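Local coordinates for protein sialidase B (Streptococcus pneumoniae serotype 4, PDB 4XJW) that releases terminal sialic acids from oligosaccharides, glycoproteins and glycolipids by cleaving alpha-2,3-, alpha-2,6- and alpha-2,8-glycosidic linkages, at residues N204-P209 with I223-G228; S235-A240 with S286-S291; F195-S200 with L643-Q648; S200-Y205 with E265-W270. The protein carries 1 engineered substitution. All blocks are in the same frame, centred on the assembly; numbering follows the deposited sequence.

Contact 1: N204-P209 with I223-G228; sequences NYFRIP and IDARYG. With DMS (dimethyl sulfoxide), chain C.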
# COMPACT_ATOMS: atom_id res chain seq x y z
N ASN A 204 -5.91 -9.32 1.79
CA ASN A 204 -6.51 -8.40 2.73
C ASN A 204 -5.73 -7.10 2.85
O ASN A 204 -6.21 -6.15 3.47
CB ASN A 204 -6.66 -9.08 4.11
CG ASN A 204 -7.72 -8.42 4.99
OD1 ASN A 204 -8.70 -7.84 4.50
ND2 ASN A 204 -7.53 -8.51 6.30
N TYR A 205 -4.54 -7.05 2.25
CA TYR A 205 -3.65 -5.88 2.40
C TYR A 205 -3.06 -5.47 1.06
O TYR A 205 -2.89 -6.31 0.17
CB TYR A 205 -2.53 -6.18 3.41
CG TYR A 205 -3.10 -6.71 4.70
CD1 TYR A 205 -3.62 -5.85 5.67
CD2 TYR A 205 -3.22 -8.08 4.90
CE1 TYR A 205 -4.19 -6.34 6.84
CE2 TYR A 205 -3.79 -8.58 6.06
CZ TYR A 205 -4.28 -7.72 7.01
OH TYR A 205 -4.86 -8.24 8.13
N PHE A 206 -2.77 -4.18 0.92
CA PHE A 206 -2.19 -3.65 -0.32
C PHE A 206 -1.13 -2.64 0.03
O PHE A 206 -1.25 -1.92 1.03
CB PHE A 206 -3.26 -3.00 -1.20
CG PHE A 206 -4.32 -3.95 -1.62
CD1 PHE A 206 -4.13 -4.77 -2.72
CD2 PHE A 206 -5.48 -4.07 -0.88
CE1 PHE A 206 -5.08 -5.68 -3.08
CE2 PHE A 206 -6.46 -4.97 -1.26
CZ PHE A 206 -6.26 -5.79 -2.35
N ARG A 207 -0.08 -2.59 -0.79
CA ARG A 207 1.00 -1.62 -0.60
C ARG A 207 1.60 -1.33 -1.97
O ARG A 207 1.41 -2.09 -2.93
CB ARG A 207 2.12 -2.13 0.33
CG ARG A 207 1.86 -1.96 1.86
CD ARG A 207 3.14 -1.57 2.62
NE ARG A 207 3.68 -0.25 2.27
CZ ARG A 207 4.89 0.19 2.62
NH1 ARG A 207 5.69 -0.59 3.34
NH2 ARG A 207 5.30 1.42 2.26
N ILE A 208 2.34 -0.23 -2.04
CA ILE A 208 3.18 0.10 -3.19
C ILE A 208 2.36 0.38 -4.47
O ILE A 208 2.49 -0.33 -5.47
CB ILE A 208 4.24 -0.99 -3.51
CG1 ILE A 208 4.81 -1.65 -2.24
CG2 ILE A 208 5.39 -0.38 -4.28
CD1 ILE A 208 5.47 -0.68 -1.26
N PRO A 209 1.52 1.42 -4.45
CA PRO A 209 0.66 1.74 -5.60
C PRO A 209 1.42 2.38 -6.74
O PRO A 209 2.43 3.07 -6.52
CB PRO A 209 -0.30 2.78 -5.02
CG PRO A 209 0.50 3.45 -3.92
CD PRO A 209 1.30 2.34 -3.32
N ILE A 223 -0.18 -2.74 -8.11
CA ILE A 223 -0.11 -2.76 -6.66
C ILE A 223 0.45 -4.09 -6.19
O ILE A 223 0.36 -5.09 -6.91
CB ILE A 223 -1.53 -2.53 -6.05
CG1 ILE A 223 -1.46 -2.17 -4.57
CG2 ILE A 223 -2.40 -3.77 -6.16
CD1 ILE A 223 -1.87 -0.79 -4.28
N ASP A 224 1.07 -4.08 -5.02
CA ASP A 224 1.36 -5.31 -4.28
C ASP A 224 0.08 -5.75 -3.58
O ASP A 224 -0.45 -5.00 -2.75
CB ASP A 224 2.38 -5.05 -3.17
CG ASP A 224 3.82 -4.98 -3.64
OD1 ASP A 224 4.12 -4.64 -4.81
OD2 ASP A 224 4.69 -5.23 -2.78
N ALA A 225 -0.42 -6.93 -3.92
CA ALA A 225 -1.51 -7.57 -3.21
C ALA A 225 -0.80 -8.41 -2.13
O ALA A 225 -0.19 -9.43 -2.44
CB ALA A 225 -2.31 -8.46 -4.16
N ARG A 226 -0.85 -7.95 -0.89
CA ARG A 226 -0.06 -8.56 0.17
C ARG A 226 -0.93 -9.42 1.07
O ARG A 226 -1.91 -8.93 1.67
CB ARG A 226 0.70 -7.48 0.95
CG ARG A 226 1.68 -6.67 0.09
CD ARG A 226 2.82 -6.10 0.92
NE ARG A 226 3.82 -5.46 0.07
CZ ARG A 226 4.91 -4.85 0.52
NH1 ARG A 226 5.13 -4.79 1.83
NH2 ARG A 226 5.76 -4.30 -0.33
N TYR A 227 -0.59 -10.70 1.16
CA TYR A 227 -1.47 -11.65 1.84
C TYR A 227 -1.16 -11.84 3.32
O TYR A 227 -2.09 -11.98 4.11
CB TYR A 227 -1.48 -13.00 1.09
CG TYR A 227 -2.05 -12.87 -0.29
CD1 TYR A 227 -1.26 -12.43 -1.35
CD2 TYR A 227 -3.40 -13.15 -0.54
CE1 TYR A 227 -1.79 -12.28 -2.63
CE2 TYR A 227 -3.94 -12.99 -1.82
CZ TYR A 227 -3.12 -12.56 -2.85
OH TYR A 227 -3.63 -12.40 -4.12
N GLY A 228 0.12 -11.82 3.67
CA GLY A 228 0.59 -12.07 5.03
C GLY A 228 0.78 -10.79 5.81
O GLY A 228 1.89 -10.45 6.25
S DMS C . 9.02 -1.36 -0.43
O DMS C . 8.28 -2.60 -0.83
C1 DMS C . 8.37 -0.82 1.18
C2 DMS C . 10.66 -1.88 0.12
O HOH W 1 -4.76 -11.71 3.15
O HOH W 2 3.72 -2.60 -6.59
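Phe206 and Ile223 meet on one face of this antiparallel hairpin, CB of Phe206 lying 3.9 Å from CG1 of Ile223. That face also carries Ala225, whose CB approaches CE1 of the Phe206 ring, and CD1 of Ile223 reaches CB of Pro209. Ile223 manages both contacts because CG1 stands anti to its backbone N (chi1 -164°), and Val647 packs onto the same patch.

The backbones pair around it. Tyr205 and Arg226 form a hydrogen-bonded pair with one sound bond, Arg226 N to Tyr205 O at 2.8 Å, and a weak return bond. Phe206 and Ala225 form the non-hydrogen-bonded pair, and Arg207 with Asp224 closes two bonds, of which Asp224 N to Arg207 O measures 2.9 Å.

The other face is polar. Within its own strand, Arg226 turns NE and NH2 side-on to a single oxygen, Asp224 OD2, on its anti side, with NH2 at 2.8 Å. CB of Arg207 sits over one face of that guanidinium, 3.7 Å above the plane and toward its rim, while the two guanidinium planes are 56° apart. At the guanidinium edge NH2 also donates to the oxygen of dimethyl sulfoxide, 3.1 Å away. A water bridges Ile208 O and Asp224 OD1.

Beyond the hairpin, Arg207 pairs with Glu631 and Arg226 with Asp232, the probable proton acceptor. The charge of Arg226 is thus probably compensated by Asp224 and Asp232, which would leave it a second-shell residue that positions Asp232. Arg207 is itself a likely substrate-binding residue, probably acting with Arg519 and Arg581 on the sugar carboxylate.

Contact 2: S235-A240 with S286-S291; sequences SKINIA and SFIDSS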
# COMPACT_ATOMS: atom_id res chain seq x y z
N SER A 235 7.25 -13.14 2.11
CA SER A 235 5.82 -13.21 2.39
C SER A 235 5.14 -13.91 1.23
O SER A 235 5.82 -14.49 0.36
CB SER A 235 5.25 -11.80 2.53
OG SER A 235 3.95 -11.82 3.10
N LYS A 236 3.82 -13.87 1.19
CA LYS A 236 3.10 -14.12 -0.06
C LYS A 236 2.59 -12.78 -0.55
O LYS A 236 1.81 -12.09 0.14
CB LYS A 236 1.93 -15.10 0.08
CG LYS A 236 1.24 -15.30 -1.28
CD LYS A 236 -0.02 -16.15 -1.22
CE LYS A 236 -0.72 -16.15 -2.58
NZ LYS A 236 0.18 -16.62 -3.68
N ILE A 237 3.07 -12.39 -1.72
CA ILE A 237 2.63 -11.16 -2.37
C ILE A 237 2.52 -11.42 -3.86
O ILE A 237 3.41 -12.05 -4.44
CB ILE A 237 3.64 -10.01 -2.15
CG1 ILE A 237 3.93 -9.80 -0.66
CG2 ILE A 237 3.15 -8.73 -2.85
CD1 ILE A 237 5.15 -8.91 -0.39
N ASN A 238 1.43 -10.94 -4.48
CA ASN A 238 1.26 -10.97 -5.93
C ASN A 238 1.22 -9.53 -6.44
O ASN A 238 0.97 -8.61 -5.67
CB ASN A 238 -0.06 -11.66 -6.31
CG ASN A 238 -0.05 -13.17 -6.07
OD1 ASN A 238 0.98 -13.83 -6.16
ND2 ASN A 238 -1.23 -13.73 -5.78
N ILE A 239 1.42 -9.33 -7.75
CA ILE A 239 1.20 -8.01 -8.36
C ILE A 239 -0.16 -8.00 -9.04
O ILE A 239 -0.44 -8.85 -9.88
CB ILE A 239 2.29 -7.66 -9.39
CG1 ILE A 239 3.70 -7.79 -8.79
CG2 ILE A 239 2.06 -6.26 -9.94
CD1 ILE A 239 3.93 -6.96 -7.52
N ALA A 240 -1.00 -7.03 -8.67
CA ALA A 240 -2.35 -6.93 -9.24
C ALA A 240 -2.48 -5.62 -10.01
O ALA A 240 -1.74 -4.67 -9.76
CB ALA A 240 -3.42 -7.02 -8.15
N SER A 286 7.33 -14.76 -3.74
CA SER A 286 6.57 -13.52 -3.83
C SER A 286 7.11 -12.60 -4.92
O SER A 286 8.22 -12.78 -5.42
CB SER A 286 6.56 -12.79 -2.49
OG SER A 286 7.89 -12.43 -2.09
N PHE A 287 6.28 -11.63 -5.30
CA PHE A 287 6.72 -10.51 -6.12
C PHE A 287 6.60 -9.27 -5.26
O PHE A 287 5.80 -9.23 -4.34
CB PHE A 287 5.86 -10.35 -7.37
CG PHE A 287 5.82 -11.57 -8.25
CD1 PHE A 287 4.85 -12.55 -8.05
CD2 PHE A 287 6.74 -11.72 -9.29
CE1 PHE A 287 4.81 -13.68 -8.88
CE2 PHE A 287 6.71 -12.85 -10.11
CZ PHE A 287 5.74 -13.83 -9.89
N ILE A 288 7.40 -8.25 -5.54
CA ILE A 288 7.33 -7.05 -4.72
C ILE A 288 7.85 -5.86 -5.51
O ILE A 288 8.82 -6.00 -6.24
CB ILE A 288 8.07 -7.27 -3.37
CG1 ILE A 288 8.08 -5.98 -2.53
CG2 ILE A 288 9.49 -7.81 -3.62
CD1 ILE A 288 8.47 -6.23 -1.07
N ASP A 289 7.18 -4.70 -5.37
CA ASP A 289 7.61 -3.44 -6.00
C ASP A 289 7.50 -3.46 -7.52
O ASP A 289 8.42 -3.88 -8.22
CB ASP A 289 9.03 -3.04 -5.57
CG ASP A 289 9.12 -2.70 -4.10
OD1 ASP A 289 8.06 -2.61 -3.44
OD2 ASP A 289 10.25 -2.52 -3.58
N SER A 290 6.37 -2.98 -8.03
CA SER A 290 6.14 -2.98 -9.46
C SER A 290 6.29 -1.61 -10.10
O SER A 290 6.21 -0.58 -9.42
CB SER A 290 4.76 -3.57 -9.79
OG SER A 290 3.71 -2.75 -9.31
N SER A 291 6.46 -1.62 -11.42
CA SER A 291 6.65 -0.39 -12.19
C SER A 291 6.10 -0.59 -13.60
O SER A 291 6.25 -1.68 -14.17
CB SER A 291 8.14 -0.01 -12.25
OG SER A 291 8.28 1.34 -12.64
O HOH W 3 9.04 -14.34 -0.38
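Ile239 drives its CG1 to within 3.6 Å of Phe287 CB, the two side chains crossing at about a right angle, at the junction of two neighbouring blades of the sialidase beta-propeller. Strands 237-244 and 286-294 belong to different sheets; the axes of their segments 237-240 and 286-291 come within 4.9 Å but run 57° apart, so the strands splay instead of pairing further. One backbone bond spans the gap: Phe287 N donates to Ile237 O at 3.0 Å, nearly straight at 172°, from above the carbonyl plane.

Beside it, Ile237 presses CG2 toward Phe287 O at 3.1 Å, and that buried oxygen has no hydrogen-bonding partner in the model. With CG1 of Ile239 lying beside its backbone N (chi1 -54°), its other branch, CG2, is left to meet CB of Ser290 at 3.8 Å.

Residues outside the pair fix these groups. The Phe287 ring stacks with Phe260 and meets Phe436 edge-to-face, and Ser290 OG is bonded to Ser222. Separately, Asp289 N donates to Asp224 OD1 on strand 219-226, which pairs with strand 237-244. Upstream, Ser286 OG bonds to Ser233, while a water 2.8 Å from Ser286 OG accepts from Ser235 N at 3.3 Å.

Contact 3: F195-S200 with L643-Q648; sequences FQSGDS and LSNVVQ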
# COMPACT_ATOMS: atom_id res chain seq x y z
N PHE A 195 -8.23 -0.99 -5.27
CA PHE A 195 -8.03 -2.31 -4.70
C PHE A 195 -8.59 -2.31 -3.29
O PHE A 195 -8.45 -1.32 -2.57
CB PHE A 195 -6.52 -2.62 -4.67
CG PHE A 195 -5.86 -2.48 -6.01
CD1 PHE A 195 -5.93 -3.51 -6.94
CD2 PHE A 195 -5.19 -1.31 -6.35
CE1 PHE A 195 -5.34 -3.40 -8.21
CE2 PHE A 195 -4.57 -1.18 -7.61
CZ PHE A 195 -4.64 -2.22 -8.53
N GLN A 196 -9.25 -3.39 -2.89
CA GLN A 196 -9.84 -3.39 -1.55
C GLN A 196 -10.02 -4.79 -1.03
O GLN A 196 -10.11 -5.73 -1.80
CB GLN A 196 -11.18 -2.64 -1.55
CG GLN A 196 -12.23 -3.26 -2.47
CD GLN A 196 -13.21 -2.22 -2.99
OE1 GLN A 196 -14.04 -1.72 -2.25
NE2 GLN A 196 -13.09 -1.89 -4.27
N SER A 197 -10.06 -4.93 0.29
CA SER A 197 -10.27 -6.24 0.92
C SER A 197 -11.52 -6.95 0.41
O SER A 197 -12.59 -6.36 0.35
CB SER A 197 -10.38 -6.08 2.43
OG SER A 197 -9.21 -5.53 2.97
N GLY A 198 -11.36 -8.21 0.03
CA GLY A 198 -12.51 -9.00 -0.40
C GLY A 198 -12.74 -8.95 -1.90
O GLY A 198 -13.67 -9.58 -2.42
N ASP A 199 -11.92 -8.17 -2.60
CA ASP A 199 -11.98 -8.18 -4.06
C ASP A 199 -11.38 -9.45 -4.68
O ASP A 199 -11.04 -10.40 -3.98
CB ASP A 199 -11.38 -6.89 -4.66
CG ASP A 199 -9.85 -6.79 -4.54
OD1 ASP A 199 -9.19 -7.78 -4.19
OD2 ASP A 199 -9.32 -5.69 -4.84
N SER A 200 -11.27 -9.45 -6.00
CA SER A 200 -10.80 -10.62 -6.75
C SER A 200 -9.40 -11.11 -6.37
O SER A 200 -9.06 -12.26 -6.65
CB SER A 200 -10.80 -10.30 -8.24
OG SER A 200 -10.01 -9.15 -8.49
N LEU A 643 -3.08 -2.89 8.22
CA LEU A 643 -4.32 -2.13 8.11
C LEU A 643 -4.92 -2.38 6.75
O LEU A 643 -4.19 -2.37 5.75
CB LEU A 643 -4.07 -0.63 8.26
CG LEU A 643 -3.29 -0.16 9.49
CD1 LEU A 643 -3.02 1.33 9.44
CD2 LEU A 643 -4.00 -0.54 10.78
N SER A 644 -6.23 -2.58 6.72
CA SER A 644 -6.94 -2.78 5.46
C SER A 644 -7.53 -1.49 4.88
O SER A 644 -7.98 -0.60 5.61
CB SER A 644 -8.02 -3.83 5.62
OG SER A 644 -7.45 -5.08 5.93
N ASN A 645 -7.51 -1.41 3.55
CA ASN A 645 -8.18 -0.34 2.82
C ASN A 645 -7.66 1.05 3.16
O ASN A 645 -8.43 2.01 3.32
CB ASN A 645 -9.71 -0.42 3.01
CG ASN A 645 -10.32 -1.60 2.30
OD1 ASN A 645 -9.61 -2.41 1.70
ND2 ASN A 645 -11.64 -1.72 2.38
N VAL A 646 -6.34 1.14 3.26
CA VAL A 646 -5.66 2.42 3.47
C VAL A 646 -5.00 2.98 2.20
O VAL A 646 -4.60 4.14 2.18
CB VAL A 646 -4.64 2.34 4.62
CG1 VAL A 646 -5.37 2.21 5.96
CG2 VAL A 646 -3.67 1.16 4.39
N VAL A 647 -4.89 2.15 1.15
CA VAL A 647 -4.43 2.64 -0.15
C VAL A 647 -5.67 3.20 -0.85
O VAL A 647 -6.62 2.48 -1.14
CB VAL A 647 -3.78 1.54 -1.01
CG1 VAL A 647 -3.38 2.09 -2.39
CG2 VAL A 647 -2.54 0.97 -0.31
N GLN A 648 -5.66 4.51 -1.06
CA GLN A 648 -6.83 5.26 -1.51
C GLN A 648 -6.50 6.18 -2.67
O GLN A 648 -5.36 6.60 -2.84
CB GLN A 648 -7.38 6.07 -0.33
CG GLN A 648 -7.83 5.20 0.83
CD GLN A 648 -8.36 5.97 2.01
OE1 GLN A 648 -8.35 7.20 2.03
NE2 GLN A 648 -8.82 5.23 3.03
O HOH W 4 -7.43 1.19 -3.36
O HOH W 5 -7.00 -0.23 -0.26
O HOH W 6 -6.87 -3.75 2.11
O HOH W 7 -13.29 -3.97 1.45
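Asn645 OD1 takes the backbone N-H of Ser197 at 2.9 Å, on a lone pair in the carbonyl plane and nearly straight (169°). The same oxygen lies 3.6 Å from Gln196 CB and 3.4 Å from Ser197 OG. The amide gets there with CG beside the backbone N of Asn645 (chi1 -70°), which swings it across to the residues 195-197.

Its other end is used as well: ND2 donates to a water that in turn donates to Ser197 O, so the Asn645 amide spans both the N-H and the C=O of Ser197, one directly and one through solvent. A second water links Asn645 N with Ser197 OG, although the stronger partner of that serine hydroxyl is Asn204 OD1.

Residues Gln196 to Asp199 form a type II beta turn, closed by Asp199 N to Gln196 O at 3.1 Å, with Gly198 at positive phi (92°), where a side chain would collide with the carbonyl oxygen of Ser197. The turn is fastened a second time by Asp199 OD2, which accepts from Gln196 N at 3.0 Å from above the carboxylate plane. It belongs to the loop leading into strand 205-213, whereas Asn645 stands just before strand 647-652, far along the sequence.

Farther along, Phe195 O and Val647 O do not meet directly; two waters lie between these carbonyls. Within residues 643-648, Gln648 NE2 reaches back to Asn645 O at 3.3 Å, and Gln648 OE1 accepts from Trp96.

Contact 4: S200-Y205 with E265-W270; sequences STQANY and EQLVYW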
# COMPACT_ATOMS: atom_id res chain seq x y z
N SER A 200 -11.27 -9.45 -6.00
CA SER A 200 -10.80 -10.62 -6.75
C SER A 200 -9.40 -11.11 -6.37
O SER A 200 -9.06 -12.26 -6.65
CB SER A 200 -10.80 -10.30 -8.24
OG SER A 200 -10.01 -9.15 -8.49
N THR A 201 -8.58 -10.25 -5.77
CA THR A 201 -7.22 -10.66 -5.39
C THR A 201 -7.23 -11.57 -4.16
O THR A 201 -6.32 -12.39 -4.00
CB THR A 201 -6.28 -9.46 -5.09
OG1 THR A 201 -6.67 -8.80 -3.88
CG2 THR A 201 -6.25 -8.48 -6.25
N GLN A 202 -8.25 -11.41 -3.33
CA GLN A 202 -8.35 -12.07 -2.03
C GLN A 202 -7.18 -11.76 -1.09
O GLN A 202 -6.98 -12.45 -0.09
CB GLN A 202 -8.58 -13.58 -2.19
CG GLN A 202 -9.95 -13.89 -2.77
CD GLN A 202 -11.10 -13.54 -1.83
OE1 GLN A 202 -11.81 -12.55 -2.04
NE2 GLN A 202 -11.29 -14.35 -0.81
N ALA A 203 -6.43 -10.71 -1.39
CA ALA A 203 -5.49 -10.21 -0.41
C ALA A 203 -6.21 -9.24 0.50
O ALA A 203 -7.01 -8.42 0.05
CB ALA A 203 -4.31 -9.53 -1.08
N ASN A 204 -5.91 -9.32 1.79
CA ASN A 204 -6.51 -8.40 2.73
C ASN A 204 -5.73 -7.10 2.85
O ASN A 204 -6.21 -6.15 3.47
CB ASN A 204 -6.66 -9.08 4.11
CG ASN A 204 -7.72 -8.42 4.99
OD1 ASN A 204 -8.70 -7.84 4.50
ND2 ASN A 204 -7.53 -8.51 6.30
N TYR A 205 -4.54 -7.05 2.25
CA TYR A 205 -3.65 -5.88 2.40
C TYR A 205 -3.06 -5.47 1.06
O TYR A 205 -2.89 -6.31 0.17
CB TYR A 205 -2.53 -6.18 3.41
CG TYR A 205 -3.10 -6.71 4.70
CD1 TYR A 205 -3.62 -5.85 5.67
CD2 TYR A 205 -3.22 -8.08 4.90
CE1 TYR A 205 -4.19 -6.34 6.84
CE2 TYR A 205 -3.79 -8.58 6.06
CZ TYR A 205 -4.28 -7.72 7.01
OH TYR A 205 -4.86 -8.24 8.13
N GLU A 265 -4.26 -18.14 -2.14
CA GLU A 265 -4.65 -16.75 -1.97
C GLU A 265 -5.71 -16.67 -0.86
O GLU A 265 -6.89 -16.96 -1.10
CB GLU A 265 -5.21 -16.19 -3.28
CG GLU A 265 -4.19 -16.14 -4.42
CD GLU A 265 -4.82 -16.44 -5.77
OE1 GLU A 265 -6.07 -16.47 -5.87
OE2 GLU A 265 -4.06 -16.66 -6.74
N GLN A 266 -5.28 -16.30 0.34
CA GLN A 266 -6.17 -16.28 1.50
C GLN A 266 -6.38 -14.87 2.01
O GLN A 266 -5.41 -14.12 2.18
CB GLN A 266 -5.57 -17.08 2.65
CG GLN A 266 -5.70 -18.57 2.56
CD GLN A 266 -4.92 -19.25 3.66
OE1 GLN A 266 -3.76 -19.59 3.47
NE2 GLN A 266 -5.55 -19.44 4.81
N LEU A 267 -7.63 -14.55 2.30
CA LEU A 267 -8.00 -13.30 2.95
C LEU A 267 -7.87 -13.54 4.45
O LEU A 267 -8.76 -14.14 5.07
CB LEU A 267 -9.44 -12.92 2.55
CG LEU A 267 -9.94 -11.49 2.71
CD1 LEU A 267 -9.19 -10.55 1.80
CD2 LEU A 267 -11.45 -11.41 2.42
N VAL A 268 -6.76 -13.11 5.04
CA VAL A 268 -6.46 -13.41 6.44
C VAL A 268 -6.42 -12.12 7.25
O VAL A 268 -5.86 -11.11 6.81
CB VAL A 268 -5.10 -14.12 6.59
CG1 VAL A 268 -4.88 -14.57 8.03
CG2 VAL A 268 -5.01 -15.30 5.64
N TYR A 269 -7.04 -12.15 8.42
CA TYR A 269 -6.85 -11.09 9.39
C TYR A 269 -5.51 -11.31 10.08
O TYR A 269 -5.36 -12.24 10.87
CB TYR A 269 -7.97 -11.11 10.45
CG TYR A 269 -7.67 -10.18 11.58
CD1 TYR A 269 -7.90 -8.81 11.47
CD2 TYR A 269 -7.09 -10.65 12.77
CE1 TYR A 269 -7.59 -7.94 12.51
CE2 TYR A 269 -6.79 -9.80 13.81
CZ TYR A 269 -7.05 -8.44 13.67
OH TYR A 269 -6.74 -7.60 14.71
N TRP A 270 -4.53 -10.48 9.76
CA TRP A 270 -3.21 -10.62 10.36
C TRP A 270 -3.20 -9.96 11.73
O TRP A 270 -3.68 -8.84 11.88
CB TRP A 270 -2.15 -9.99 9.45
CG TRP A 270 -0.90 -10.81 9.39
CD1 TRP A 270 0.31 -10.54 9.98
CD2 TRP A 270 -0.76 -12.09 8.77
NE1 TRP A 270 1.20 -11.55 9.72
CE2 TRP A 270 0.57 -12.51 8.98
CE3 TRP A 270 -1.62 -12.90 8.02
CZ2 TRP A 270 1.05 -13.73 8.47
CZ3 TRP A 270 -1.15 -14.09 7.52
CH2 TRP A 270 0.17 -14.50 7.75
O HOH W 1 -4.76 -11.71 3.15
O HOH W 8 -4.89 -6.89 10.37
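Tyr205 OH accepts the backbone N-H of Trp270 at 2.8 Å, almost straight (170°), with that nitrogen near the plane of the phenol ring at its edge. Tyr205 OH in turn donates to a water, 2.6 Å off, which donates onward to Trp270 O, so both backbone polar atoms of Trp270 are served from Tyr205, while the indole NE1 donates to Ser279 O.

Next in line, Asn204 ND2 donates to Val268 O at 3.1 Å, from above the carbonyl plane and bent (140°). CG stands anti to the backbone N of Asn204 (chi1 -158°), which carries the amide to Val268; its OD1 accepts from Ser197.

Another water joins three backbone atoms: Asn204 N and Val268 N donate to it, and it donates to Gln266 O at 2.7 Å. Leu267 lays CD1 against Asn204 CB at 3.7 Å, crossing that side chain at about a right angle. Gln202 O and Leu267 N are close but badly angled.

Thr201 OG1 accepts from Ala203 N at 3.1 Å, giving an ST turn, and bonds to Asp199. Here the loop entering the first strand of one propeller blade lies along the connection from that blade to the next, pinned by side chains and shared water in place of strand pairing.

In the fold
Contact 1 is the hub: strand 219-226 passes from its pairing there to strand 237-244 of contact 2, with Ala225 N 2.8 Å from Asn238 O, and the centres of these contacts are 7 Å apart. Contacts 1 and 4 share Asn204, Tyr205 and a water, and Tyr227 OH of contact 1 lies 2.7 Å from Thr201 O of contact 4. Contact 3 closes the long loop that encloses the other three. Toward the catalytic centre, Arg207 is about 3 Å from Tyr615, the probable nucleophile, side chain to side chain, and the Asp289 side chain about 5 Å from that of Glu503, a predicted active-site residue. The bound Optactin molecule lies elsewhere, about 14 Å from the Pro209 side chain.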